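Local coordinates for protein chlorite dismutase (Nitrobacter winogradskyi, PDB 3QPI) that binds heme b and, as a chlorite O2-lyase, breaks chlorite down to chloride and molecular oxygen, at residues I68-V73 with K120-I125. Numbering follows the deposited sequence.
Sequences IALTSV and KYLPAI. With HEM (protoporphyrin IX containing Fe), chain C.
Val73, on helix 64-73, comes closest to the loop 120-125 at Pro123, with 5.6 Å between Val73 CA and Pro123 CA. The two segments meet at the edge of the heme pocket of this chlorite dismutase, a member of the dimeric alpha/beta barrel clan. The loop leads into strand 126-131, and a cis peptide bond joins Leu122 to Pro123. The contact is small and mostly apolar. Val73 CG2 lies 3.6 Å from Leu122 CD1, and the two side chains run at about a right angle. Val73 CG1 is anti to the carbonyl carbon (chi1 -65°), which leaves CG2 as the branch that meets Leu122. Leu70, one turn earlier on the helix, reaches the same methyl, with CD2 4.1 Å from Leu122 CD1. Both leucines also touch the porphyrin. Leu70 CD1 packs on HEM CMA at 3.7 Å, and Leu122 CD2 on the vinyl carbon HEM CAB at 3.7 Å. The HEM CMB methyl touches both leucines. Without CD1 and CD2, as with an alanine at Leu122, Val73 CG2 would probably keep only the beta carbon beside it, and HEM CAB would lose its leucine methyl. Further along the loop, Ile125 CG2 meets the same vinyl at HEM CBB, 3.8 Å away. Arg79 hydrogen-bonds the carbonyl oxygens of Pro123 and Ala124. On the side away from the heme, Val73 O sits 3.2 Å from Pro123 CB.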
loop_
_atom_site.group_PDB
_atom_site.type_symbol
_atom_site.label_atom_id
_atom_site.label_comp_id
_atom_site.label_asym_id
_atom_site.label_seq_id
_atom_site.Cartn_x
_atom_site.Cartn_y
_atom_site.Cartn_z
ATOM N N ILE A 68 8.369 17.103 -6.143
ATOM C CA ILE A 68 8.902 17.343 -7.471
ATOM C C ILE A 68 9.577 16.085 -8.039
ATOM O O ILE A 68 9.268 15.672 -9.151
ATOM C CB ILE A 68 9.854 18.538 -7.465
ATOM C CG1 ILE A 68 9.024 19.827 -7.377
ATOM C CG2 ILE A 68 10.722 18.531 -8.712
ATOM C CD1 ILE A 68 9.840 21.064 -7.069
ATOM N N ALA A 69 10.461 15.463 -7.261
ATOM C CA ALA A 69 11.147 14.250 -7.692
ATOM C C ALA A 69 10.178 13.108 -8.018
ATOM O O ALA A 69 10.380 12.376 -8.986
ATOM C CB ALA A 69 12.137 13.804 -6.632
ATOM N N LEU A 70 9.128 12.962 -7.217
ATOM C CA LEU A 70 8.155 11.901 -7.421
ATOM C C LEU A 70 7.329 12.121 -8.675
ATOM O O LEU A 70 7.175 11.211 -9.493
ATOM C CB LEU A 70 7.216 11.808 -6.218
ATOM C CG LEU A 70 7.847 11.224 -4.952
ATOM C CD1 LEU A 70 7.081 11.648 -3.695
ATOM C CD2 LEU A 70 7.899 9.704 -5.075
ATOM N N THR A 71 6.773 13.316 -8.829
ATOM C CA THR A 71 5.876 13.553 -9.960
ATOM C C THR A 71 6.622 13.479 -11.286
ATOM O O THR A 71 6.008 13.285 -12.327
ATOM C CB THR A 71 5.143 14.908 -9.867
ATOM O OG1 THR A 71 6.100 15.961 -9.767
ATOM C CG2 THR A 71 4.228 14.950 -8.653
ATOM N N SER A 72 7.943 13.615 -11.256
ATOM C CA SER A 72 8.719 13.539 -12.490
ATOM C C SER A 72 8.901 12.105 -12.992
ATOM O O SER A 72 9.034 11.893 -14.195
ATOM C CB SER A 72 10.086 14.198 -12.320
ATOM O OG SER A 72 10.882 13.476 -11.409
ATOM N N VAL A 73 8.904 11.121 -12.096
ATOM C CA VAL A 73 9.050 9.732 -12.550
ATOM C C VAL A 73 7.806 8.846 -12.400
ATOM O O VAL A 73 7.645 7.903 -13.158
ATOM C CB VAL A 73 10.244 9.012 -11.888
ATOM C CG1 VAL A 73 11.566 9.660 -12.322
ATOM C CG2 VAL A 73 10.107 9.005 -10.385
ATOM N N LYS A 120 13.860 4.491 -7.345
ATOM C CA LYS A 120 14.372 3.727 -8.484
ATOM C C LYS A 120 13.314 2.796 -9.066
ATOM O O LYS A 120 13.418 2.395 -10.214
ATOM C CB LYS A 120 15.632 2.938 -8.116
ATOM C CG LYS A 120 15.462 1.934 -6.993
ATOM C CD LYS A 120 16.809 1.340 -6.566
ATOM C CE LYS A 120 17.372 0.408 -7.637
ATOM N NZ LYS A 120 18.821 0.029 -7.431
ATOM N N TYR A 121 12.298 2.459 -8.279
ATOM C CA TYR A 121 11.281 1.509 -8.720
ATOM C C TYR A 121 10.177 2.148 -9.541
ATOM O O TYR A 121 9.232 1.462 -9.958
ATOM C CB TYR A 121 10.663 0.784 -7.526
ATOM C CG TYR A 121 11.630 -0.130 -6.819
ATOM C CD1 TYR A 121 11.841 -1.428 -7.267
ATOM C CD2 TYR A 121 12.340 0.303 -5.708
ATOM C CE1 TYR A 121 12.730 -2.274 -6.617
ATOM C CE2 TYR A 121 13.230 -0.537 -5.059
ATOM C CZ TYR A 121 13.410 -1.823 -5.517
ATOM O OH TYR A 121 14.283 -2.656 -4.877
ATOM N N LEU A 122 10.271 3.454 -9.758
ATOM C CA LEU A 122 9.332 4.135 -10.647
ATOM C C LEU A 122 10.068 4.391 -11.941
ATOM O O LEU A 122 11.276 4.629 -11.919
ATOM C CB LEU A 122 8.838 5.474 -10.056
ATOM C CG LEU A 122 8.673 5.584 -8.531
ATOM C CD1 LEU A 122 8.109 6.950 -8.148
ATOM C CD2 LEU A 122 7.795 4.466 -7.963
ATOM N N PRO A 123 9.350 4.386 -13.073
ATOM C CA PRO A 123 7.890 4.287 -13.144
ATOM C C PRO A 123 7.332 2.858 -13.120
ATOM O O PRO A 123 6.121 2.689 -13.126
ATOM C CB PRO A 123 7.576 4.941 -14.486
ATOM C CG PRO A 123 8.776 4.617 -15.336
ATOM C CD PRO A 123 9.962 4.552 -14.409
ATOM N N ALA A 124 8.177 1.841 -13.098
ATOM C CA ALA A 124 7.660 0.471 -13.122
ATOM C C ALA A 124 6.446 0.272 -12.183
ATOM O O ALA A 124 5.400 -0.226 -12.606
ATOM C CB ALA A 124 8.773 -0.530 -12.784
ATOM N N ILE A 125 6.588 0.664 -10.918
ATOM C CA ILE A 125 5.540 0.430 -9.935
ATOM C C ILE A 125 4.732 1.712 -9.734
ATOM O O ILE A 125 5.287 2.709 -9.317
ATOM C CB ILE A 125 6.133 -0.008 -8.549
ATOM C CG1 ILE A 125 7.215 -1.096 -8.708
ATOM C CG2 ILE A 125 5.028 -0.471 -7.612
ATOM C CD1 ILE A 125 6.701 -2.429 -9.309
HETATM C CHA HEM C . 3.864 6.482 2.393
HETATM C CHB HEM C . 6.444 6.603 -1.636
HETATM C CHC HEM C . 6.175 1.758 -1.954
HETATM C CHD HEM C . 3.882 1.676 2.180
HETATM C C1A HEM C . 4.574 6.869 1.308
HETATM C C2A HEM C . 4.831 8.273 1.026
HETATM C C3A HEM C . 5.546 8.355 -0.114
HETATM C C4A HEM C . 5.757 6.977 -0.551
HETATM C CMA HEM C . 6.070 9.675 -0.788
HETATM C CAA HEM C . 4.351 9.384 1.973
HETATM C CBA HEM C . 3.041 10.040 1.559
HETATM C CGA HEM C . 2.854 11.217 2.495
HETATM O O1A HEM C . 1.929 11.112 3.322
HETATM O O2A HEM C . 3.624 12.229 2.445
HETATM C C1B HEM C . 6.537 5.307 -2.013
HETATM C C2B HEM C . 7.095 4.933 -3.289
HETATM C C3B HEM C . 6.981 3.616 -3.390
HETATM C C4B HEM C . 6.381 3.102 -2.174
HETATM C CMB HEM C . 7.672 5.859 -4.390
HETATM C CAB HEM C . 7.473 2.818 -4.618
HETATM C CBB HEM C . 6.646 1.955 -5.213
HETATM C C1C HEM C . 5.561 1.280 -0.862
HETATM C C2C HEM C . 5.257 -0.112 -0.530
HETATM C C3C HEM C . 4.581 -0.093 0.618
HETATM C C4C HEM C . 4.491 1.293 1.040
HETATM C CMC HEM C . 5.596 -1.329 -1.423
HETATM C CAC HEM C . 4.020 -1.246 1.467
HETATM C CBC HEM C . 4.594 -2.455 1.398
HETATM C C1D HEM C . 3.620 2.917 2.604
HETATM C C2D HEM C . 2.905 3.204 3.824
HETATM C C3D HEM C . 2.906 4.725 3.863
HETATM C C4D HEM C . 3.635 5.162 2.696
HETATM C CMD HEM C . 2.253 2.248 4.877
HETATM C CAD HEM C . 2.294 5.629 4.941
HETATM C CBD HEM C . 3.430 5.942 5.927
HETATM C CGD HEM C . 2.865 6.685 7.117
HETATM O O1D HEM C . 2.195 7.719 6.898
HETATM O O2D HEM C . 3.083 6.246 8.281
HETATM N NA HEM C . 5.139 6.057 0.308
HETATM N NB HEM C . 6.099 4.173 -1.329
HETATM N NC HEM C . 5.089 2.108 0.119
HETATM N ND HEM C . 4.054 4.091 1.963
HETATM FE FE HEM C . 5.185 3.996 0.434
#